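Local coordinates for halogenase (Chondromyces crocatus, PDB 3E1T), which is an FAD-dependent halogenase that probably introduces the chlorine into the chondrochlorens, at residues Gly47-Pro52 and Pro74-Gly79; Gly79-Gly84 and Pro310-Gly315; Asn209-Ala214 and Phe220-Leu225. All coordinates share one frame; numbering follows the deposited sequence.

Contact 1: Gly47-Pro52 and Pro74-Gly79; sequences GESLLP and PIKRGG. With FAD (flavin-adenine dinucleotide), chain C.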
loop_
_atom_site.group_PDB
_atom_site.type_symbol
_atom_site.label_atom_id
_atom_site.label_comp_id
_atom_site.label_asym_id
_atom_site.label_seq_id
_atom_site.Cartn_x
_atom_site.Cartn_y
_atom_site.Cartn_z
ATOM N N GLY A 47 -4.472 6.676 -2.408
ATOM C CA GLY A 47 -3.905 5.432 -2.914
ATOM C C GLY A 47 -4.274 5.185 -4.367
ATOM O O GLY A 47 -4.923 4.188 -4.686
ATOM N N GLU A 48 -3.788 6.067 -5.242
ATOM C CA GLU A 48 -4.296 6.238 -6.607
ATOM C C GLU A 48 -3.435 5.611 -7.706
ATOM O O GLU A 48 -3.948 5.193 -8.748
ATOM C CB GLU A 48 -4.485 7.734 -6.860
ATOM C CG GLU A 48 -5.575 8.347 -5.960
ATOM C CD GLU A 48 -5.282 9.760 -5.512
ATOM O OE1 GLU A 48 -6.244 10.486 -5.182
ATOM O OE2 GLU A 48 -4.099 10.156 -5.457
ATOM N N SER A 49 -2.139 5.505 -7.464
ATOM C CA SER A 49 -1.218 4.977 -8.463
ATOM C C SER A 49 -1.051 3.462 -8.333
ATOM O O SER A 49 -0.621 2.954 -7.292
ATOM C CB SER A 49 0.136 5.697 -8.365
ATOM O OG SER A 49 0.862 5.589 -9.581
ATOM N N LEU A 50 -1.375 2.746 -9.406
ATOM C CA LEU A 50 -1.429 1.290 -9.374
ATOM C C LEU A 50 -0.261 0.613 -10.097
ATOM O O LEU A 50 0.495 1.257 -10.821
ATOM C CB LEU A 50 -2.767 0.789 -9.945
ATOM C CG LEU A 50 -4.099 1.279 -9.349
ATOM C CD1 LEU A 50 -5.234 0.523 -10.007
ATOM C CD2 LEU A 50 -4.142 1.095 -7.815
ATOM N N LEU A 51 -0.141 -0.696 -9.877
ATOM C CA LEU A 51 0.900 -1.537 -10.451
ATOM C C LEU A 51 0.285 -2.545 -11.429
ATOM O O LEU A 51 -0.910 -2.864 -11.327
ATOM C CB LEU A 51 1.672 -2.284 -9.340
ATOM C CG LEU A 51 2.345 -1.454 -8.229
ATOM C CD1 LEU A 51 3.230 -2.315 -7.344
ATOM C CD2 LEU A 51 3.135 -0.256 -8.786
ATOM N N PRO A 52 1.094 -3.039 -12.383
ATOM C CA PRO A 52 0.693 -4.047 -13.363
ATOM C C PRO A 52 0.223 -5.382 -12.765
ATOM O O PRO A 52 -0.644 -6.036 -13.349
ATOM C CB PRO A 52 1.979 -4.255 -14.185
ATOM C CG PRO A 52 2.694 -2.955 -14.056
ATOM C CD PRO A 52 2.484 -2.598 -12.623
ATOM N N PRO A 74 -6.150 7.382 -16.687
ATOM C CA PRO A 74 -4.852 7.561 -17.339
ATOM C C PRO A 74 -3.988 6.310 -17.283
ATOM O O PRO A 74 -3.977 5.610 -16.267
ATOM C CB PRO A 74 -4.206 8.681 -16.523
ATOM C CG PRO A 74 -5.350 9.487 -16.052
ATOM C CD PRO A 74 -6.442 8.484 -15.753
ATOM N N ILE A 75 -3.271 6.042 -18.371
ATOM C CA ILE A 75 -2.459 4.833 -18.512
ATOM C C ILE A 75 -1.047 5.099 -18.021
ATOM O O ILE A 75 -0.352 5.970 -18.547
ATOM C CB ILE A 75 -2.413 4.330 -19.987
ATOM C CG1 ILE A 75 -3.804 3.883 -20.452
ATOM C CG2 ILE A 75 -1.384 3.197 -20.175
ATOM C CD1 ILE A 75 -4.674 5.028 -20.971
ATOM N N LYS A 76 -0.632 4.334 -17.014
ATOM C CA LYS A 76 0.667 4.517 -16.373
ATOM C C LYS A 76 1.680 3.501 -16.903
ATOM O O LYS A 76 1.559 2.297 -16.659
ATOM C CB LYS A 76 0.500 4.404 -14.853
ATOM C CG LYS A 76 1.780 4.449 -14.043
ATOM C CD LYS A 76 1.506 3.918 -12.637
ATOM C CE LYS A 76 2.732 4.051 -11.771
ATOM N NZ LYS A 76 2.458 3.595 -10.380
ATOM N N ARG A 77 2.685 3.996 -17.620
ATOM C CA ARG A 77 3.700 3.140 -18.239
ATOM C C ARG A 77 4.923 2.949 -17.354
ATOM O O ARG A 77 5.764 2.080 -17.604
ATOM C CB ARG A 77 4.134 3.725 -19.586
ATOM C CG ARG A 77 3.022 3.841 -20.616
ATOM C CD ARG A 77 2.837 2.556 -21.411
ATOM N NE ARG A 77 1.813 2.727 -22.444
ATOM C CZ ARG A 77 1.296 1.736 -23.167
ATOM N NH1 ARG A 77 1.702 0.482 -22.979
ATOM N NH2 ARG A 77 0.363 2.001 -24.077
ATOM N N GLY A 78 5.021 3.773 -16.323
ATOM C CA GLY A 78 6.163 3.760 -15.415
ATOM C C GLY A 78 6.145 5.054 -14.642
ATOM O O GLY A 78 5.077 5.633 -14.404
ATOM N N GLY A 79 7.323 5.532 -14.267
ATOM C CA GLY A 79 7.405 6.776 -13.518
ATOM C C GLY A 79 8.663 7.584 -13.749
ATOM O O GLY A 79 9.674 7.083 -14.256
HETATM P PA FAD C . -8.795 0.735 2.612
HETATM O O1A FAD C . -8.633 1.188 1.185
HETATM O O2A FAD C . -8.437 1.749 3.642
HETATM O O5B FAD C . -10.346 0.327 2.808
HETATM C C5B FAD C . -10.822 -0.203 4.035
HETATM C C4B FAD C . -12.343 -0.040 4.103
HETATM O O4B FAD C . -12.840 -0.452 5.361
HETATM C C3B FAD C . -12.748 1.420 3.934
HETATM O O3B FAD C . -13.671 1.492 2.870
HETATM C C2B FAD C . -13.420 1.800 5.238
HETATM O O2B FAD C . -14.545 2.594 4.990
HETATM C C1B FAD C . -13.818 0.452 5.811
HETATM N N9A FAD C . -13.880 0.380 7.282
HETATM C C8A FAD C . -13.066 0.971 8.214
HETATM N N7A FAD C . -13.496 0.594 9.441
HETATM C C5A FAD C . -14.558 -0.237 9.306
HETATM C C6A FAD C . -15.388 -0.905 10.219
HETATM N N6A FAD C . -15.294 -0.691 11.538
HETATM N N1A FAD C . -16.405 -1.695 9.738
HETATM C C2A FAD C . -16.640 -1.811 8.392
HETATM N N3A FAD C . -15.825 -1.139 7.506
HETATM C C4A FAD C . -14.803 -0.375 7.952
HETATM N N1 FAD C . -1.262 2.772 -2.581
HETATM C C2 FAD C . -1.127 2.587 -3.929
HETATM O O2 FAD C . -1.352 1.468 -4.384
HETATM N N3 FAD C . -0.730 3.646 -4.727
HETATM C C4 FAD C . -0.481 4.898 -4.176
HETATM O O4 FAD C . -0.149 5.849 -4.886
HETATM C C4X FAD C . -0.606 5.079 -2.804
HETATM N N5 FAD C . -0.368 6.308 -2.219
HETATM C C5X FAD C . -0.510 6.462 -0.853
HETATM C C6 FAD C . -0.262 7.699 -0.247
HETATM C C7 FAD C . -0.407 7.842 1.141
HETATM C C7M FAD C . 0.075 9.106 1.797
HETATM C C8 FAD C . -0.794 6.751 1.928
HETATM C C8M FAD C . -0.764 6.806 3.438
HETATM C C9 FAD C . -1.050 5.528 1.317
HETATM C C9A FAD C . -0.907 5.373 -0.067
HETATM N N10 FAD C . -1.173 4.147 -0.647
HETATM C C10 FAD C . -1.014 3.995 -2.009
HETATM C "C1'" FAD C . -1.714 2.995 0.182
HETATM C "C2'" FAD C . -3.215 2.740 0.003
HETATM O "O2'" FAD C . -3.909 3.866 0.502
HETATM C "C3'" FAD C . -3.659 1.494 0.783
HETATM O "O3'" FAD C . -2.646 0.512 0.781
HETATM C "C4'" FAD C . -4.908 0.801 0.237
HETATM O "O4'" FAD C . -5.999 1.693 0.287
HETATM C "C5'" FAD C . -5.218 -0.428 1.092
HETATM O "O5'" FAD C . -6.515 -0.879 0.816
HETATM P P FAD C . -7.378 -1.664 1.920
HETATM O O1P FAD C . -8.460 -2.456 1.218
HETATM O O2P FAD C . -6.505 -2.581 2.717
HETATM O O3P FAD C . -7.905 -0.548 2.918
#
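Lys76 reaches from strand 75-82, inside a mixed beta sheet, to the flavin-binding loop and meets Ser49 and Leu50 there. The fold is that of the FAD-dependent halogenases: 47-52 belongs to the loop that runs from strand 33-36 to helix 52-61, whereas 74-79 holds the first part of the broken strand 75-82.

The polar bonds across the contact all start from one atom. Lys76 NZ donates to Ser49 OG at 2.7 Å and to the backbone oxygen Leu50 O at 3.1 Å. The second bond arrives above the carbonyl plane, 39° out of it, and so does not follow a lone pair. With CG anti to the backbone N (chi1 175°) and the rest of the chain extended, the lysine spans the 8.0 Å between Lys76 CA and Leu50 CA, a gap suited to a long side chain. Ser49 OG is also hydrogen-bonded to Gln107, which helps to fix the rotation of the hydroxyl.

A second group of bonds ties the same loop to the flavin. FAD N3 donates to Ser49 O at 2.7 Å, nearly straight at 167°, while Ser49 N donates to FAD O4 over a longer 3.3 Å. Ser49 thus reads the pyrimidine edge with its backbone and holds the lysine with its hydroxyl, a small residue serving both sides.

Beyond these bonds there is little packing: the methyl Leu51 CD2 stands 4.2 Å from the amino nitrogen Lys76 NZ, and the Leu50 side chain turns off toward Val108 and Val316. Gly47 suits its place for two reasons: its positive phi is easy for a residue without a side chain, and its CA sits over the ring, 3.3 Å from FAD C4X, where a beta carbon would run into FAD O2'.

Contact 2: Gly79-Gly84 and Pro310-Gly315; sequences GTFRWG and PVFSSG. With FAD (flavin-adenine dinucleotide), chain C.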
loop_
_atom_site.group_PDB
_atom_site.type_symbol
_atom_site.label_atom_id
_atom_site.label_comp_id
_atom_site.label_asym_id
_atom_site.label_seq_id
_atom_site.Cartn_x
_atom_site.Cartn_y
_atom_site.Cartn_z
ATOM N N GLY A 79 7.323 5.532 -14.267
ATOM C CA GLY A 79 7.405 6.776 -13.518
ATOM C C GLY A 79 8.663 7.584 -13.749
ATOM O O GLY A 79 9.674 7.083 -14.256
ATOM N N THR A 80 8.585 8.847 -13.363
ATOM C CA THR A 80 9.708 9.756 -13.426
ATOM C C THR A 80 10.107 10.166 -12.006
ATOM O O THR A 80 9.245 10.418 -11.159
ATOM C CB THR A 80 9.345 10.974 -14.262
ATOM O OG1 THR A 80 8.815 10.532 -15.520
ATOM C CG2 THR A 80 10.561 11.851 -14.507
ATOM N N PHE A 81 11.411 10.195 -11.756
ATOM C CA PHE A 81 11.955 10.566 -10.455
ATOM C C PHE A 81 12.962 11.688 -10.557
ATOM O O PHE A 81 13.862 11.651 -11.398
ATOM C CB PHE A 81 12.648 9.375 -9.799
ATOM C CG PHE A 81 11.710 8.407 -9.150
ATOM C CD1 PHE A 81 11.259 7.296 -9.842
ATOM C CD2 PHE A 81 11.290 8.598 -7.840
ATOM C CE1 PHE A 81 10.384 6.387 -9.233
ATOM C CE2 PHE A 81 10.415 7.699 -7.225
ATOM C CZ PHE A 81 9.963 6.599 -7.922
ATOM N N ARG A 82 12.788 12.689 -9.699
ATOM C CA ARG A 82 13.867 13.601 -9.357
ATOM C C ARG A 82 14.371 13.183 -7.969
ATOM O O ARG A 82 13.788 13.527 -6.932
ATOM C CB ARG A 82 13.399 15.064 -9.453
ATOM C CG ARG A 82 13.957 16.026 -8.429
ATOM C CD ARG A 82 15.354 16.499 -8.725
ATOM N NE ARG A 82 16.389 15.529 -8.375
ATOM C CZ ARG A 82 16.900 15.351 -7.159
ATOM N NH1 ARG A 82 16.451 16.047 -6.124
ATOM N NH2 ARG A 82 17.856 14.452 -6.979
ATOM N N TRP A 83 15.458 12.415 -7.974
ATOM C CA TRP A 83 15.841 11.615 -6.826
ATOM C C TRP A 83 17.230 11.049 -7.053
ATOM O O TRP A 83 17.524 10.532 -8.127
ATOM C CB TRP A 83 14.863 10.445 -6.700
ATOM C CG TRP A 83 14.766 9.769 -5.351
ATOM C CD1 TRP A 83 15.707 8.995 -4.741
ATOM C CD2 TRP A 83 13.624 9.768 -4.488
ATOM N NE1 TRP A 83 15.233 8.536 -3.528
ATOM C CE2 TRP A 83 13.955 8.993 -3.353
ATOM C CE3 TRP A 83 12.354 10.355 -4.561
ATOM C CZ2 TRP A 83 13.057 8.786 -2.301
ATOM C CZ3 TRP A 83 11.465 10.154 -3.509
ATOM C CH2 TRP A 83 11.822 9.373 -2.398
ATOM N N GLY A 84 18.067 11.131 -6.025
ATOM C CA GLY A 84 19.415 10.583 -6.074
ATOM C C GLY A 84 20.484 11.653 -6.177
ATOM O O GLY A 84 20.335 12.761 -5.646
ATOM N N PRO A 310 4.512 5.391 0.677
ATOM C CA PRO A 310 3.944 5.614 -0.660
ATOM C C PRO A 310 4.895 5.598 -1.868
ATOM O O PRO A 310 4.401 5.572 -2.997
ATOM C CB PRO A 310 3.308 7.013 -0.552
ATOM C CG PRO A 310 3.239 7.315 0.897
ATOM C CD PRO A 310 4.367 6.584 1.523
ATOM N N VAL A 311 6.215 5.637 -1.674
ATOM C CA VAL A 311 7.085 5.676 -2.852
ATOM C C VAL A 311 7.099 4.299 -3.503
ATOM O O VAL A 311 7.157 3.282 -2.804
ATOM C CB VAL A 311 8.509 6.236 -2.569
ATOM C CG1 VAL A 311 9.257 5.406 -1.574
ATOM C CG2 VAL A 311 9.303 6.358 -3.881
ATOM N N PHE A 312 7.029 4.290 -4.836
ATOM C CA PHE A 312 6.817 3.088 -5.652
ATOM C C PHE A 312 5.431 2.412 -5.549
ATOM O O PHE A 312 5.217 1.345 -6.116
ATOM C CB PHE A 312 7.978 2.087 -5.528
ATOM C CG PHE A 312 9.212 2.510 -6.278
ATOM C CD1 PHE A 312 10.343 2.943 -5.597
ATOM C CD2 PHE A 312 9.227 2.508 -7.671
ATOM C CE1 PHE A 312 11.483 3.351 -6.296
ATOM C CE2 PHE A 312 10.357 2.900 -8.375
ATOM C CZ PHE A 312 11.493 3.330 -7.683
ATOM N N SER A 313 4.489 3.060 -4.855
ATOM C CA SER A 313 3.061 2.744 -4.990
ATOM C C SER A 313 2.712 1.267 -4.809
ATOM O O SER A 313 2.152 0.645 -5.718
ATOM C CB SER A 313 2.563 3.197 -6.360
ATOM O OG SER A 313 2.684 4.597 -6.525
ATOM N N SER A 314 3.042 0.702 -3.656
ATOM C CA SER A 314 2.824 -0.726 -3.449
ATOM C C SER A 314 1.596 -1.093 -2.622
ATOM O O SER A 314 1.307 -2.272 -2.479
ATOM C CB SER A 314 4.055 -1.357 -2.817
ATOM O OG SER A 314 4.225 -0.904 -1.489
ATOM N N GLY A 315 0.892 -0.092 -2.089
ATOM C CA GLY A 315 -0.183 -0.315 -1.122
ATOM C C GLY A 315 -1.321 -1.171 -1.654
ATOM O O GLY A 315 -1.677 -2.196 -1.050
HETATM P PA FAD C . -8.795 0.735 2.612
HETATM O O1A FAD C . -8.633 1.188 1.185
HETATM O O2A FAD C . -8.437 1.749 3.642
HETATM O O5B FAD C . -10.346 0.327 2.808
HETATM C C5B FAD C . -10.822 -0.203 4.035
HETATM C C4B FAD C . -12.343 -0.040 4.103
HETATM O O4B FAD C . -12.840 -0.452 5.361
HETATM C C3B FAD C . -12.748 1.420 3.934
HETATM O O3B FAD C . -13.671 1.492 2.870
HETATM C C2B FAD C . -13.420 1.800 5.238
HETATM O O2B FAD C . -14.545 2.594 4.990
HETATM C C1B FAD C . -13.818 0.452 5.811
HETATM N N9A FAD C . -13.880 0.380 7.282
HETATM C C8A FAD C . -13.066 0.971 8.214
HETATM N N7A FAD C . -13.496 0.594 9.441
HETATM C C5A FAD C . -14.558 -0.237 9.306
HETATM C C6A FAD C . -15.388 -0.905 10.219
HETATM N N6A FAD C . -15.294 -0.691 11.538
HETATM N N1A FAD C . -16.405 -1.695 9.738
HETATM C C2A FAD C . -16.640 -1.811 8.392
HETATM N N3A FAD C . -15.825 -1.139 7.506
HETATM C C4A FAD C . -14.803 -0.375 7.952
HETATM N N1 FAD C . -1.262 2.772 -2.581
HETATM C C2 FAD C . -1.127 2.587 -3.929
HETATM O O2 FAD C . -1.352 1.468 -4.384
HETATM N N3 FAD C . -0.730 3.646 -4.727
HETATM C C4 FAD C . -0.481 4.898 -4.176
HETATM O O4 FAD C . -0.149 5.849 -4.886
HETATM C C4X FAD C . -0.606 5.079 -2.804
HETATM N N5 FAD C . -0.368 6.308 -2.219
HETATM C C5X FAD C . -0.510 6.462 -0.853
HETATM C C6 FAD C . -0.262 7.699 -0.247
HETATM C C7 FAD C . -0.407 7.842 1.141
HETATM C C7M FAD C . 0.075 9.106 1.797
HETATM C C8 FAD C . -0.794 6.751 1.928
HETATM C C8M FAD C . -0.764 6.806 3.438
HETATM C C9 FAD C . -1.050 5.528 1.317
HETATM C C9A FAD C . -0.907 5.373 -0.067
HETATM N N10 FAD C . -1.173 4.147 -0.647
HETATM C C10 FAD C . -1.014 3.995 -2.009
HETATM C "C1'" FAD C . -1.714 2.995 0.182
HETATM C "C2'" FAD C . -3.215 2.740 0.003
HETATM O "O2'" FAD C . -3.909 3.866 0.502
HETATM C "C3'" FAD C . -3.659 1.494 0.783
HETATM O "O3'" FAD C . -2.646 0.512 0.781
HETATM C "C4'" FAD C . -4.908 0.801 0.237
HETATM O "O4'" FAD C . -5.999 1.693 0.287
HETATM C "C5'" FAD C . -5.218 -0.428 1.092
HETATM O "O5'" FAD C . -6.515 -0.879 0.816
HETATM P P FAD C . -7.378 -1.664 1.920
HETATM O O1P FAD C . -8.460 -2.456 1.218
HETATM O O2P FAD C . -6.505 -2.581 2.717
HETATM O O3P FAD C . -7.905 -0.548 2.918
#
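Ser313 N donates to Pro310 O at 3.1 Å and closes the turn that presents Val311 and Phe312 to Phe81. It is a type II beta turn in the loop between strand 306-307 and helix 315-333 of this flavoprotein fold, and it faces the end of strand 75-82. Phe312, third in the turn, takes the positive phi (68°) more often filled by glycine.

No polar bond crosses the contact; aromatic and aliphatic groups carry it. The Phe81 ring brings its CZ end over one face of Phe312, 3.6 Å above that plane and displaced toward the rim. The planes are inclined at 40° and the centroids 4.8 Å apart, so the pair is neither a true stack nor edge-to-face. Val311 comes in at about a right angle to Phe81 and sets its CG2 methyl at the ring edge, 3.8 Å from Phe81 CE2. That methyl is the branch anti to the backbone N, while CG1 takes the crowded position between N and the carbonyl carbon. From the opposite direction Trp83 brings its six-membered ring, with CH2 4.2 Å from Val311 CG2. Valine suits the place because one methyl, CG2, meets both Phe81 and Trp83.

Helix 340-368 adds Phe365, which stacks on Trp83 and meets Phe81 and Phe312 edge-to-face, while its backbone O accepts a hydrogen bond from Trp83 NE1, satisfying that buried donor.

Beyond the turn the loop reaches the cofactor. Gly315, at the start of helix 315-333, brings its CA to 3.2 Å from FAD O3', a close approach suited to glycine. Pro310 lays its compact ring against the isoalloxazine, Pro310 CB lying 3.6 Å from FAD C6.

Contact 3: Asn209-Ala214 and Phe220-Leu225; sequences NILSAA and FWYIPL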
loop_
_atom_site.group_PDB
_atom_site.type_symbol
_atom_site.label_atom_id
_atom_site.label_comp_id
_atom_site.label_asym_id
_atom_site.label_seq_id
_atom_site.Cartn_x
_atom_site.Cartn_y
_atom_site.Cartn_z
ATOM N N ASN A 209 2.357 8.997 -16.533
ATOM C CA ASN A 209 3.299 8.514 -15.537
ATOM C C ASN A 209 3.146 9.259 -14.225
ATOM O O ASN A 209 2.740 10.428 -14.200
ATOM C CB ASN A 209 4.744 8.682 -16.013
ATOM C CG ASN A 209 5.185 7.592 -16.950
ATOM O OD1 ASN A 209 4.373 6.962 -17.616
ATOM N ND2 ASN A 209 6.487 7.361 -17.003
ATOM N N ILE A 210 3.476 8.578 -13.133
ATOM C CA ILE A 210 3.625 9.248 -11.848
ATOM C C ILE A 210 4.961 9.983 -11.836
ATOM O O ILE A 210 5.960 9.504 -12.406
ATOM C CB ILE A 210 3.517 8.254 -10.641
ATOM C CG1 ILE A 210 3.564 9.006 -9.304
ATOM C CG2 ILE A 210 4.600 7.180 -10.716
ATOM C CD1 ILE A 210 3.241 8.147 -8.061
ATOM N N LEU A 211 4.959 11.155 -11.216
ATOM C CA LEU A 211 6.177 11.893 -10.938
ATOM C C LEU A 211 6.380 11.979 -9.420
ATOM O O LEU A 211 5.461 12.350 -8.688
ATOM C CB LEU A 211 6.090 13.304 -11.535
ATOM C CG LEU A 211 7.137 14.341 -11.102
ATOM C CD1 LEU A 211 8.500 14.070 -11.734
ATOM C CD2 LEU A 211 6.659 15.760 -11.439
ATOM N N SER A 212 7.575 11.616 -8.960
ATOM C CA SER A 212 7.962 11.794 -7.560
ATOM C C SER A 212 9.243 12.603 -7.513
ATOM O O SER A 212 10.200 12.308 -8.247
ATOM C CB SER A 212 8.172 10.449 -6.860
ATOM O OG SER A 212 7.089 9.564 -7.104
ATOM N N ALA A 213 9.264 13.608 -6.646
ATOM C CA ALA A 213 10.355 14.563 -6.612
ATOM C C ALA A 213 10.826 14.918 -5.195
ATOM O O ALA A 213 10.073 15.468 -4.390
ATOM C CB ALA A 213 9.956 15.833 -7.394
ATOM N N ALA A 214 12.084 14.612 -4.912
ATOM C CA ALA A 214 12.723 14.959 -3.651
ATOM C C ALA A 214 13.068 16.450 -3.575
ATOM O O ALA A 214 13.461 17.060 -4.577
ATOM C CB ALA A 214 13.972 14.122 -3.465
ATOM N N PHE A 220 7.677 14.917 -3.041
ATOM C CA PHE A 220 6.325 15.095 -3.554
ATOM C C PHE A 220 5.936 13.939 -4.460
ATOM O O PHE A 220 6.779 13.398 -5.182
ATOM C CB PHE A 220 6.248 16.381 -4.385
ATOM C CG PHE A 220 5.831 17.589 -3.620
ATOM C CD1 PHE A 220 4.482 17.863 -3.415
ATOM C CD2 PHE A 220 6.782 18.481 -3.141
ATOM C CE1 PHE A 220 4.081 18.998 -2.710
ATOM C CE2 PHE A 220 6.409 19.619 -2.436
ATOM C CZ PHE A 220 5.053 19.890 -2.224
ATOM N N TRP A 221 4.665 13.557 -4.426
ATOM C CA TRP A 221 4.085 12.812 -5.540
ATOM C C TRP A 221 3.188 13.730 -6.360
ATOM O O TRP A 221 2.670 14.731 -5.847
ATOM C CB TRP A 221 3.332 11.553 -5.087
ATOM C CG TRP A 221 1.949 11.783 -4.508
ATOM C CD1 TRP A 221 0.801 12.053 -5.201
ATOM C CD2 TRP A 221 1.569 11.705 -3.122
ATOM N NE1 TRP A 221 -0.266 12.183 -4.333
ATOM C CE2 TRP A 221 0.177 11.960 -3.053
ATOM C CE3 TRP A 221 2.274 11.466 -1.930
ATOM C CZ2 TRP A 221 -0.526 11.972 -1.844
ATOM C CZ3 TRP A 221 1.573 11.464 -0.725
ATOM C CH2 TRP A 221 0.181 11.728 -0.692
ATOM N N TYR A 222 3.010 13.375 -7.631
ATOM C CA TYR A 222 2.269 14.184 -8.610
ATOM C C TYR A 222 1.631 13.187 -9.562
ATOM O O TYR A 222 2.291 12.664 -10.453
ATOM C CB TYR A 222 3.221 15.111 -9.375
ATOM C CG TYR A 222 2.553 16.128 -10.304
ATOM C CD1 TYR A 222 2.230 17.402 -9.845
ATOM C CD2 TYR A 222 2.280 15.826 -11.642
ATOM C CE1 TYR A 222 1.635 18.351 -10.683
ATOM C CE2 TYR A 222 1.680 16.787 -12.510
ATOM C CZ TYR A 222 1.361 18.038 -12.013
ATOM O OH TYR A 222 0.778 19.007 -12.819
ATOM N N ILE A 223 0.361 12.884 -9.327
ATOM C CA ILE A 223 -0.333 11.814 -10.035
ATOM C C ILE A 223 -1.455 12.420 -10.859
ATOM O O ILE A 223 -2.359 13.046 -10.294
ATOM C CB ILE A 223 -0.938 10.783 -9.062
ATOM C CG1 ILE A 223 0.153 10.167 -8.172
ATOM C CG2 ILE A 223 -1.717 9.710 -9.829
ATOM C CD1 ILE A 223 -0.383 9.362 -6.970
ATOM N N PRO A 224 -1.394 12.259 -12.196
ATOM C CA PRO A 224 -2.505 12.726 -13.026
ATOM C C PRO A 224 -3.679 11.752 -12.966
ATOM O O PRO A 224 -3.515 10.544 -13.215
ATOM C CB PRO A 224 -1.904 12.780 -14.433
ATOM C CG PRO A 224 -0.795 11.736 -14.424
ATOM C CD PRO A 224 -0.306 11.645 -12.987
ATOM N N LEU A 225 -4.851 12.278 -12.618
ATOM C CA LEU A 225 -6.067 11.469 -12.513
ATOM C C LEU A 225 -6.972 11.612 -13.736
ATOM O O LEU A 225 -7.693 10.684 -14.105
ATOM C CB LEU A 225 -6.813 11.829 -11.233
ATOM C CG LEU A 225 -5.997 11.550 -9.961
ATOM C CD1 LEU A 225 -6.768 11.983 -8.747
ATOM C CD2 LEU A 225 -5.615 10.060 -9.886
HETATM O O HOH W 1 3.021 12.826 -13.575
#
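Ile210 and Ile223 lie side by side across an antiparallel beta hairpin, strands 210-215 and 218-224, both side chains pointing the same way. Ile210 holds CG1 anti to its backbone N (chi1 -175°), Ile223 holds its CG1 anti to the carbonyl carbon (chi1 -58°), and these different torsions bring Ile210 CD1 to 3.7 Å from Ile223 CG1.

Ser212 and Trp221 form the non-hydrogen-bonded pair. Here Ser212 CA comes 3.1 Å from Phe220 O in a CA-H...O contact; the small serine side chain adds little bulk beside the Trp221 indole, which leads away toward the flavin, its NE1 bonded to Ser231.

Leu211, Ala213, Phe220 and Tyr222 fill the other face and pack on helix 260-266. The Leu211 and Tyr222 side chains cross at a slant; Leu211 CB and Tyr222 CB are 4.0 Å apart, and the Leu211 CD2 methyl also lies near Tyr222 CB. Tyr222 OH is hydrogen-bonded to Lys200 O, which satisfies the polar end of a ring that also touches Leu266, Thr230 and Val232. Small Ala213 pairs with large Phe220, bonded both ways: Ala213 N to Phe220 O at 2.9 Å, Phe220 N to Ala213 O at 2.8 Å.

Overall arrangement
Strand 75-82 connects the three sites: contacts 1 and 2 share Gly79, and the hairpin of contact 3 lies alongside in the same sheet, where Thr80 N to Ile210 O and Arg82 O to Ala214 N, each 2.9 Å, are probable hydrogen bonds. Centres of contacts 2 and 3 are about 8 Å apart, those of contacts 1 and 2 about 11 Å. The two flavin loops also touch directly, Leu51 CG packing 3.3 Å from Ser313 O. Around the isoalloxazine, Gly47 of contact 1 and Pro310 of contact 2 lie on opposite faces, and Trp221 of contact 3 approaches FAD to about 4 Å between nearest atoms.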